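Local atomic coordinates of collagen adhesin (Staphylococcus aureus, PDB entry 2F68), a protein that binds collagen as a surface adhesin of Staphylococcus aureus, probably by wrapping its two domains around the collagen triple helix in a 'collagen hug'. Residues 188-198 against 233-241; 153-164 against 291-299. All blocks are in the same frame, centred on the assembly; numbering follows the deposited sequence.

How the contacts relate
Contact 1 lies in the collagen-binding domain, and contact 2 runs toward strand 62-75; their centres are about 15 Å apart. Each joins strands of the same two antiparallel sheets. Contact 1 follows one sheet across the 188-190 and 239-241 strand pair, then passes through 191-193 to strand 194-207 of the other sheet. Contact 2 lays strand 154-156, an outermost strand of that second sheet, over strand 289-296 of the first. In sequence, contact 1 is nested within the loop closed by contact 2. The two meet where Asp188 OD2 packs 3.4 Å from Lys155 CD. Asn272 hydrogen-bonds residues of both contacts.

Contact 1: residues 188-198 against 233-241; sequences DQIQGGQQLDL and VDNTKNTID
The side chains of Gln195 and Asn238 run roughly perpendicular, and their amide planes are inclined at 44°. Asn235 O lies in the Gln195 amide plane and takes an almost straight bond from NE2, 2.8 Å away, which is tilted from the Asn235 carbonyl plane. Above the carbonyl plane at Gln195 OE1 sits Asn238 ND2, at 3.2 Å. Asn238 OD1 takes the backbone N of Leu196 at 3.1 Å, also from above its plane. Leu196 O lies in the Asn235 amide plane and takes a bond from ND2 (3.1 Å), which stands above the Leu196 carbonyl plane. Gln195 reaches this cluster because its chain bends at chi2 (60°). Asn235 and Asn238 thus tie strand 194-196 to the turn of the beta hairpin between strands 230-234 and 239-244. The hairpin has a G1 beta bulge, Asn238 and Thr239 opposite Asp234, and an Asx motif (Lys237 N to Asp234 OD1). Strand 239-241 runs antiparallel to 188-190, with Ile190 N bonded to Asn238 O. Leu196 CD2 packs on Val233 CG1 at 3.7 Å and on Ile240 CD1 at 3.8 Å. Tyr258 also touches Ile190, Leu196 and Ile240. Water 1 links Asp188 O, Gln189 NE2 and Asp241 OD1; NE2 also bonds Gln275 OE1.

Contact 2: residues 153-164 against 291-299; sequences YYKTGDMLPEDT and FNHTVHNIN
Tyr153 turns its ring edge to the face of Phe291 in an offset edge-to-face pair, with centroids 5.3 Å apart and planes at 81°. The nearest ring atoms are Tyr153 CD2 and Phe291 CD1, 3.5 Å apart. The carbonyl O of Tyr153 lies over one face of the Phe291 ring, toward its rim. Thr156 CA sits over the centre of the His293 ring, 3.7 Å from its centroid, in a CH-pi contact. Gly157 N lies above the same face nearer the rim. Val295 CG2 fits against Gly157, 3.5 Å from its O. Met159 extends with CG anti to the backbone N (chi1 -162°), then bends at chi3. This brings SD to Ile298 CG1 at 3.8 Å and CE to Asn297 OD1. Water 4 bridges Thr164 OG1 and Asn297 OD1.

The next shell fixes the polar ends. Ser274 OG bonds both Tyr153 OH and Phe291 O. Lys155 bends at chi3 and chi4 past Phe291 O, and its NZ bonds Asn272 O. Asn297 ND2 bonds Gln267 O. Strand 154-156 pairs with strand 166-173, and strand 289-296 pairs with strand 269-278, so these side chains join two sheets face to face. At the far end, Thr164 and Ile298 touch strand 62-75.

Contact 1: residues 188-198 against 233-241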
loop_
_atom_site.group_PDB
_atom_site.type_symbol
_atom_site.label_atom_id
_atom_site.label_comp_id
_atom_site.label_asym_id
_atom_site.label_seq_id
_atom_site.Cartn_x
_atom_site.Cartn_y
_atom_site.Cartn_z
ATOM N N ASP A 188 5.474 -21.358 3.314
ATOM C CA ASP A 188 5.555 -20.053 2.660
ATOM C C ASP A 188 6.973 -19.743 2.183
ATOM O O ASP A 188 7.951 -20.043 2.871
ATOM C CB ASP A 188 5.056 -18.955 3.608
ATOM C CG ASP A 188 4.883 -17.613 2.918
ATOM O OD1 ASP A 188 5.899 -16.927 2.670
ATOM O OD2 ASP A 188 3.727 -17.235 2.641
ATOM N N GLN A 189 7.067 -19.148 0.995
ATOM C CA GLN A 189 8.340 -18.718 0.419
ATOM C C GLN A 189 8.228 -17.277 -0.074
ATOM O O GLN A 189 7.400 -16.971 -0.935
ATOM C CB GLN A 189 8.767 -19.630 -0.739
ATOM C CG GLN A 189 8.912 -21.111 -0.393
ATOM C CD GLN A 189 7.612 -21.887 -0.528
ATOM O OE1 GLN A 189 6.783 -21.596 -1.393
ATOM N NE2 GLN A 189 7.432 -22.888 0.325
ATOM N N ILE A 190 9.059 -16.399 0.482
ATOM C CA ILE A 190 9.081 -14.992 0.084
ATOM C C ILE A 190 10.134 -14.786 -1.004
ATOM O O ILE A 190 11.310 -15.101 -0.809
ATOM C CB ILE A 190 9.343 -14.050 1.289
ATOM C CG1 ILE A 190 8.452 -14.434 2.478
ATOM C CG2 ILE A 190 9.113 -12.594 0.892
ATOM C CD1 ILE A 190 8.980 -13.986 3.830
ATOM N N GLN A 191 9.696 -14.261 -2.147
ATOM C CA GLN A 191 10.560 -14.108 -3.322
ATOM C C GLN A 191 11.534 -12.934 -3.193
ATOM O O GLN A 191 11.493 -12.184 -2.215
ATOM C CB GLN A 191 9.720 -13.985 -4.602
ATOM C CG GLN A 191 8.729 -15.131 -4.836
ATOM C CD GLN A 191 9.392 -16.500 -4.910
ATOM O OE1 GLN A 191 9.039 -17.412 -4.161
ATOM N NE2 GLN A 191 10.357 -16.649 -5.812
ATOM N N GLY A 192 12.408 -12.788 -4.189
ATOM C CA GLY A 192 13.455 -11.765 -4.183
ATOM C C GLY A 192 12.957 -10.335 -4.287
ATOM O O GLY A 192 11.823 -10.086 -4.704
ATOM N N GLY A 193 13.821 -9.396 -3.904
ATOM C CA GLY A 193 13.493 -7.972 -3.921
ATOM C C GLY A 193 12.969 -7.456 -2.593
ATOM O O GLY A 193 12.655 -6.271 -2.462
ATOM N N GLN A 194 12.883 -8.349 -1.609
ATOM C CA GLN A 194 12.364 -8.016 -0.282
ATOM C C GLN A 194 12.969 -8.903 0.808
ATOM O O GLN A 194 13.318 -10.060 0.557
ATOM C CB GLN A 194 10.830 -8.100 -0.261
ATOM C CG GLN A 194 10.258 -9.442 -0.723
ATOM C CD GLN A 194 8.780 -9.381 -1.078
ATOM O OE1 GLN A 194 8.339 -10.018 -2.034
ATOM N NE2 GLN A 194 8.010 -8.615 -0.312
ATOM N N GLN A 195 13.090 -8.350 2.013
ATOM C CA GLN A 195 13.630 -9.077 3.160
ATOM C C GLN A 195 12.645 -9.074 4.328
ATOM O O GLN A 195 12.141 -8.021 4.724
ATOM C CB GLN A 195 14.985 -8.492 3.584
ATOM C CG GLN A 195 15.625 -9.146 4.816
ATOM C CD GLN A 195 15.901 -10.633 4.639
ATOM O OE1 GLN A 195 16.402 -11.069 3.601
ATOM N NE2 GLN A 195 15.582 -11.417 5.662
ATOM N N LEU A 196 12.386 -10.263 4.868
ATOM C CA LEU A 196 11.438 -10.451 5.965
ATOM C C LEU A 196 11.914 -9.817 7.272
ATOM O O LEU A 196 13.053 -10.024 7.698
ATOM C CB LEU A 196 11.156 -11.948 6.165
ATOM C CG LEU A 196 10.480 -12.470 7.440
ATOM C CD1 LEU A 196 9.052 -11.961 7.589
ATOM C CD2 LEU A 196 10.506 -13.987 7.454
ATOM N N ASP A 197 11.028 -9.042 7.892
ATOM C CA ASP A 197 11.265 -8.494 9.222
ATOM C C ASP A 197 10.579 -9.400 10.243
ATOM O O ASP A 197 9.348 -9.464 10.306
ATOM C CB ASP A 197 10.737 -7.056 9.317
ATOM C CG ASP A 197 11.353 -6.272 10.472
ATOM O OD1 ASP A 197 11.921 -6.884 11.402
ATOM O OD2 ASP A 197 11.261 -5.026 10.447
ATOM N N LEU A 198 11.392 -10.103 11.028
ATOM C CA LEU A 198 10.909 -11.099 11.987
ATOM C C LEU A 198 10.138 -10.482 13.158
ATOM O O LEU A 198 9.219 -11.104 13.699
ATOM C CB LEU A 198 12.080 -11.947 12.504
ATOM C CG LEU A 198 11.820 -13.140 13.433
ATOM C CD1 LEU A 198 10.976 -14.213 12.755
ATOM C CD2 LEU A 198 13.134 -13.727 13.927
ATOM N N VAL A 233 11.076 -20.228 10.950
ATOM C CA VAL A 233 11.455 -19.082 10.128
ATOM C C VAL A 233 12.938 -19.128 9.764
ATOM O O VAL A 233 13.806 -19.138 10.642
ATOM C CB VAL A 233 11.122 -17.732 10.826
ATOM C CG1 VAL A 233 11.572 -16.556 9.967
ATOM C CG2 VAL A 233 9.630 -17.627 11.125
ATOM N N ASP A 234 13.211 -19.168 8.463
ATOM C CA ASP A 234 14.568 -19.045 7.946
ATOM C C ASP A 234 14.723 -17.649 7.346
ATOM O O ASP A 234 14.275 -17.389 6.226
ATOM C CB ASP A 234 14.851 -20.132 6.901
ATOM C CG ASP A 234 16.338 -20.332 6.645
ATOM O OD1 ASP A 234 17.026 -19.361 6.261
ATOM O OD2 ASP A 234 16.816 -21.473 6.814
ATOM N N ASN A 235 15.348 -16.756 8.111
ATOM C CA ASN A 235 15.484 -15.346 7.740
ATOM C C ASN A 235 16.354 -15.112 6.504
ATOM O O ASN A 235 16.109 -14.180 5.734
ATOM C CB ASN A 235 16.016 -14.533 8.926
ATOM C CG ASN A 235 15.876 -13.031 8.724
ATOM O OD1 ASN A 235 16.865 -12.299 8.744
ATOM N ND2 ASN A 235 14.645 -12.568 8.528
ATOM N N THR A 236 17.364 -15.961 6.326
ATOM C CA THR A 236 18.276 -15.867 5.186
ATOM C C THR A 236 17.600 -16.327 3.891
ATOM O O THR A 236 17.764 -15.700 2.841
ATOM C CB THR A 236 19.572 -16.682 5.426
ATOM O OG1 THR A 236 20.057 -16.442 6.752
ATOM C CG2 THR A 236 20.654 -16.297 4.419
ATOM N N LYS A 237 16.836 -17.415 3.977
ATOM C CA LYS A 237 16.143 -17.982 2.819
ATOM C C LYS A 237 14.758 -17.371 2.591
ATOM O O LYS A 237 14.118 -17.645 1.571
ATOM C CB LYS A 237 16.035 -19.506 2.948
ATOM C CG LYS A 237 17.353 -20.250 2.746
ATOM C CD LYS A 237 17.165 -21.766 2.784
ATOM C CE LYS A 237 16.591 -22.314 1.478
ATOM N NZ LYS A 237 17.550 -22.210 0.340
ATOM N N ASN A 238 14.312 -16.544 3.539
ATOM C CA ASN A 238 12.989 -15.903 3.505
ATOM C C ASN A 238 11.831 -16.898 3.366
ATOM O O ASN A 238 10.971 -16.757 2.493
ATOM C CB ASN A 238 12.926 -14.817 2.417
ATOM C CG ASN A 238 13.729 -13.580 2.776
ATOM O OD1 ASN A 238 13.517 -12.965 3.822
ATOM N ND2 ASN A 238 14.652 -13.202 1.899
ATOM N N THR A 239 11.826 -17.905 4.238
ATOM C CA THR A 239 10.788 -18.936 4.235
ATOM C C THR A 239 10.152 -19.107 5.612
ATOM O O THR A 239 10.848 -19.139 6.629
ATOM C CB THR A 239 11.329 -20.305 3.755
ATOM O OG1 THR A 239 12.529 -20.629 4.469
ATOM C CG2 THR A 239 11.620 -20.284 2.258
ATOM N N ILE A 240 8.824 -19.212 5.629
ATOM C CA ILE A 240 8.070 -19.428 6.862
ATOM C C ILE A 240 7.268 -20.728 6.767
ATOM O O ILE A 240 6.385 -20.864 5.918
ATOM C CB ILE A 240 7.125 -18.237 7.184
ATOM C CG1 ILE A 240 7.917 -16.926 7.280
ATOM C CG2 ILE A 240 6.351 -18.495 8.481
ATOM C CD1 ILE A 240 7.076 -15.670 7.122
ATOM N N ASP A 241 7.592 -21.680 7.639
ATOM C CA ASP A 241 6.897 -22.965 7.681
ATOM C C ASP A 241 6.014 -23.064 8.921
ATOM O O ASP A 241 6.508 -23.047 10.051
ATOM C CB ASP A 241 7.895 -24.126 7.630
ATOM C CG ASP A 241 8.663 -24.187 6.317
ATOM O OD1 ASP A 241 8.043 -24.016 5.244
ATOM O OD2 ASP A 241 9.890 -24.418 6.360
HETATM O O HOH W 1 8.924 -22.872 2.722
HETATM O O HOH W 2 11.886 -17.721 -0.251
HETATM O O HOH W 3 13.920 -14.140 -1.309
#

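Contact 2: residues 153-164 against 291-299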
loop_
_atom_site.group_PDB
_atom_site.type_symbol
_atom_site.label_atom_id
_atom_site.label_comp_id
_atom_site.label_asym_id
_atom_site.label_seq_id
_atom_site.Cartn_x
_atom_site.Cartn_y
_atom_site.Cartn_z
ATOM N N TYR A 153 -8.147 -21.567 3.269
ATOM C CA TYR A 153 -6.888 -20.833 3.308
ATOM C C TYR A 153 -6.651 -20.029 2.034
ATOM O O TYR A 153 -6.736 -20.561 0.924
ATOM C CB TYR A 153 -5.713 -21.784 3.576
ATOM C CG TYR A 153 -4.347 -21.144 3.428
ATOM C CD1 TYR A 153 -3.861 -20.258 4.388
ATOM C CD2 TYR A 153 -3.541 -21.429 2.326
ATOM C CE1 TYR A 153 -2.608 -19.668 4.255
ATOM C CE2 TYR A 153 -2.284 -20.844 2.183
ATOM C CZ TYR A 153 -1.827 -19.965 3.151
ATOM O OH TYR A 153 -0.587 -19.384 3.016
ATOM N N TYR A 154 -6.361 -18.743 2.214
ATOM C CA TYR A 154 -5.946 -17.868 1.122
ATOM C C TYR A 154 -4.899 -16.875 1.621
ATOM O O TYR A 154 -4.863 -16.544 2.810
ATOM C CB TYR A 154 -7.148 -17.138 0.502
ATOM C CG TYR A 154 -7.702 -15.996 1.330
ATOM C CD1 TYR A 154 -8.630 -16.228 2.343
ATOM C CD2 TYR A 154 -7.309 -14.678 1.086
ATOM C CE1 TYR A 154 -9.145 -15.180 3.102
ATOM C CE2 TYR A 154 -7.817 -13.624 1.839
ATOM C CZ TYR A 154 -8.734 -13.882 2.844
ATOM O OH TYR A 154 -9.240 -12.843 3.591
ATOM N N LYS A 155 -4.053 -16.406 0.709
ATOM C CA LYS A 155 -2.981 -15.483 1.056
ATOM C C LYS A 155 -3.122 -14.161 0.303
ATOM O O LYS A 155 -3.344 -14.148 -0.911
ATOM C CB LYS A 155 -1.621 -16.126 0.779
ATOM C CG LYS A 155 -0.449 -15.439 1.465
ATOM C CD LYS A 155 0.860 -16.186 1.236
ATOM C CE LYS A 155 1.283 -16.187 -0.230
ATOM N NZ LYS A 155 1.301 -14.824 -0.832
ATOM N N THR A 156 -2.994 -13.058 1.036
ATOM C CA THR A 156 -3.134 -11.715 0.471
ATOM C C THR A 156 -2.117 -10.737 1.069
ATOM O O THR A 156 -1.468 -11.040 2.072
ATOM C CB THR A 156 -4.581 -11.168 0.642
ATOM O OG1 THR A 156 -4.699 -9.897 -0.011
ATOM C CG2 THR A 156 -4.951 -11.020 2.119
ATOM N N GLY A 157 -1.984 -9.570 0.442
ATOM C CA GLY A 157 -1.065 -8.534 0.909
ATOM C C GLY A 157 -1.295 -7.184 0.259
ATOM O O GLY A 157 -1.920 -7.093 -0.800
ATOM N N ASP A 158 -0.784 -6.134 0.898
ATOM C CA ASP A 158 -0.907 -4.766 0.389
ATOM C C ASP A 158 0.236 -3.867 0.865
ATOM O O ASP A 158 1.044 -4.264 1.708
ATOM C CB ASP A 158 -2.268 -4.163 0.773
ATOM C CG ASP A 158 -2.473 -4.079 2.278
ATOM O OD1 ASP A 158 -1.938 -3.140 2.906
ATOM O OD2 ASP A 158 -3.187 -4.943 2.828
ATOM N N MET A 159 0.297 -2.659 0.310
ATOM C CA MET A 159 1.278 -1.659 0.718
ATOM C C MET A 159 0.570 -0.464 1.350
ATOM O O MET A 159 -0.369 0.089 0.771
ATOM C CB MET A 159 2.123 -1.216 -0.479
ATOM C CG MET A 159 3.432 -0.527 -0.106
ATOM S SD MET A 159 4.406 -0.007 -1.534
ATOM C CE MET A 159 4.944 -1.584 -2.196
ATOM N N LEU A 160 1.019 -0.079 2.542
ATOM C CA LEU A 160 0.443 1.050 3.273
ATOM C C LEU A 160 0.803 2.401 2.658
ATOM O O LEU A 160 1.951 2.614 2.262
ATOM C CB LEU A 160 0.860 1.008 4.749
ATOM C CG LEU A 160 -0.202 0.783 5.836
ATOM C CD1 LEU A 160 -1.350 -0.118 5.389
ATOM C CD2 LEU A 160 0.448 0.252 7.106
ATOM N N PRO A 161 -0.186 3.313 2.565
ATOM C CA PRO A 161 0.022 4.673 2.059
ATOM C C PRO A 161 1.013 5.490 2.892
ATOM O O PRO A 161 1.678 6.378 2.356
ATOM C CB PRO A 161 -1.376 5.296 2.141
ATOM C CG PRO A 161 -2.309 4.137 2.142
ATOM C CD PRO A 161 -1.598 3.082 2.919
ATOM N N GLU A 162 1.103 5.188 4.187
ATOM C CA GLU A 162 2.034 5.877 5.083
ATOM C C GLU A 162 3.456 5.315 5.019
ATOM O O GLU A 162 4.420 6.019 5.333
ATOM C CB GLU A 162 1.518 5.885 6.532
ATOM C CG GLU A 162 1.166 4.515 7.118
ATOM C CD GLU A 162 -0.310 4.169 6.997
ATOM O OE1 GLU A 162 -0.925 4.473 5.951
ATOM O OE2 GLU A 162 -0.859 3.581 7.953
ATOM N N ASP A 163 3.582 4.053 4.612
ATOM C CA ASP A 163 4.881 3.386 4.541
ATOM C C ASP A 163 5.033 2.565 3.258
ATOM O O ASP A 163 4.482 1.467 3.139
ATOM C CB ASP A 163 5.097 2.506 5.781
ATOM C CG ASP A 163 6.532 2.027 5.923
ATOM O OD1 ASP A 163 7.461 2.747 5.495
ATOM O OD2 ASP A 163 6.733 0.926 6.478
ATOM N N THR A 164 5.787 3.110 2.305
ATOM C CA THR A 164 6.005 2.460 1.010
ATOM C C THR A 164 7.188 1.487 1.020
ATOM O O THR A 164 7.343 0.683 0.099
ATOM C CB THR A 164 6.191 3.496 -0.133
ATOM O OG1 THR A 164 6.084 2.840 -1.403
ATOM C CG2 THR A 164 7.547 4.198 -0.035
ATOM N N PHE A 291 -1.216 -21.192 -3.187
ATOM C CA PHE A 291 -1.990 -20.004 -2.837
ATOM C C PHE A 291 -1.066 -18.788 -2.821
ATOM O O PHE A 291 -0.558 -18.391 -1.771
ATOM C CB PHE A 291 -2.689 -20.185 -1.484
ATOM C CG PHE A 291 -3.725 -21.277 -1.474
ATOM C CD1 PHE A 291 -3.402 -22.555 -1.026
ATOM C CD2 PHE A 291 -5.022 -21.028 -1.910
ATOM C CE1 PHE A 291 -4.357 -23.569 -1.014
ATOM C CE2 PHE A 291 -5.984 -22.036 -1.903
ATOM C CZ PHE A 291 -5.650 -23.308 -1.454
ATOM N N ASN A 292 -0.852 -18.210 -4.000
ATOM C CA ASN A 292 0.125 -17.136 -4.182
ATOM C C ASN A 292 -0.520 -15.755 -4.285
ATOM O O ASN A 292 -1.691 -15.633 -4.653
ATOM C CB ASN A 292 0.987 -17.400 -5.426
ATOM C CG ASN A 292 1.429 -18.855 -5.549
ATOM O OD1 ASN A 292 1.345 -19.445 -6.627
ATOM N ND2 ASN A 292 1.898 -19.436 -4.449
ATOM N N HIS A 293 0.254 -14.721 -3.958
ATOM C CA HIS A 293 -0.205 -13.337 -4.072
ATOM C C HIS A 293 0.917 -12.403 -4.517
ATOM O O HIS A 293 2.075 -12.574 -4.123
ATOM C CB HIS A 293 -0.806 -12.851 -2.752
ATOM C CG HIS A 293 -1.657 -11.627 -2.892
ATOM N ND1 HIS A 293 -1.173 -10.355 -2.673
ATOM C CD2 HIS A 293 -2.957 -11.482 -3.238
ATOM C CE1 HIS A 293 -2.142 -9.479 -2.875
ATOM N NE2 HIS A 293 -3.235 -10.137 -3.218
ATOM N N THR A 294 0.560 -11.415 -5.334
ATOM C CA THR A 294 1.520 -10.453 -5.871
ATOM C C THR A 294 1.077 -9.021 -5.567
ATOM O O THR A 294 -0.061 -8.638 -5.852
ATOM C CB THR A 294 1.706 -10.634 -7.398
ATOM O OG1 THR A 294 1.901 -12.021 -7.699
ATOM C CG2 THR A 294 2.904 -9.838 -7.899
ATOM N N VAL A 295 1.984 -8.241 -4.983
ATOM C CA VAL A 295 1.721 -6.838 -4.660
ATOM C C VAL A 295 2.533 -5.928 -5.582
ATOM O O VAL A 295 3.760 -6.031 -5.652
ATOM C CB VAL A 295 2.030 -6.517 -3.172
ATOM C CG1 VAL A 295 1.770 -5.045 -2.864
ATOM C CG2 VAL A 295 1.201 -7.399 -2.252
ATOM N N HIS A 296 1.832 -5.043 -6.289
ATOM C CA HIS A 296 2.462 -4.110 -7.218
ATOM C C HIS A 296 3.061 -2.909 -6.490
ATOM O O HIS A 296 2.458 -2.373 -5.556
ATOM C CB HIS A 296 1.458 -3.638 -8.273
ATOM C CG HIS A 296 0.917 -4.741 -9.128
ATOM N ND1 HIS A 296 -0.272 -5.380 -8.855
ATOM C CD2 HIS A 296 1.406 -5.320 -10.251
ATOM C CE1 HIS A 296 -0.495 -6.305 -9.773
ATOM N NE2 HIS A 296 0.509 -6.289 -10.631
ATOM N N ASN A 297 4.249 -2.499 -6.928
ATOM C CA ASN A 297 4.942 -1.349 -6.355
ATOM C C ASN A 297 4.323 -0.031 -6.815
ATOM O O ASN A 297 3.765 0.053 -7.911
ATOM C CB ASN A 297 6.431 -1.391 -6.716
ATOM C CG ASN A 297 7.292 -0.545 -5.785
ATOM O OD1 ASN A 297 6.820 -0.024 -4.772
ATOM N ND2 ASN A 297 8.568 -0.412 -6.128
ATOM N N ILE A 298 4.428 0.991 -5.969
ATOM C CA ILE A 298 3.828 2.297 -6.243
ATOM C C ILE A 298 4.638 3.094 -7.265
ATOM O O ILE A 298 5.858 3.229 -7.140
ATOM C CB ILE A 298 3.630 3.125 -4.937
ATOM C CG1 ILE A 298 2.753 2.366 -3.925
ATOM C CG2 ILE A 298 3.064 4.517 -5.240
ATOM C CD1 ILE A 298 1.393 1.890 -4.456
ATOM N N ASN A 299 3.941 3.612 -8.274
ATOM C CA ASN A 299 4.553 4.424 -9.320
ATOM C C ASN A 299 4.376 5.918 -9.058
ATOM O O ASN A 299 3.257 6.389 -8.836
ATOM C CB ASN A 299 3.971 4.062 -10.692
ATOM C CG ASN A 299 4.149 2.592 -11.038
ATOM O OD1 ASN A 299 5.218 2.014 -10.833
ATOM N ND2 ASN A 299 3.098 1.984 -11.576
HETATM O O HOH W 4 8.174 1.985 -2.957
#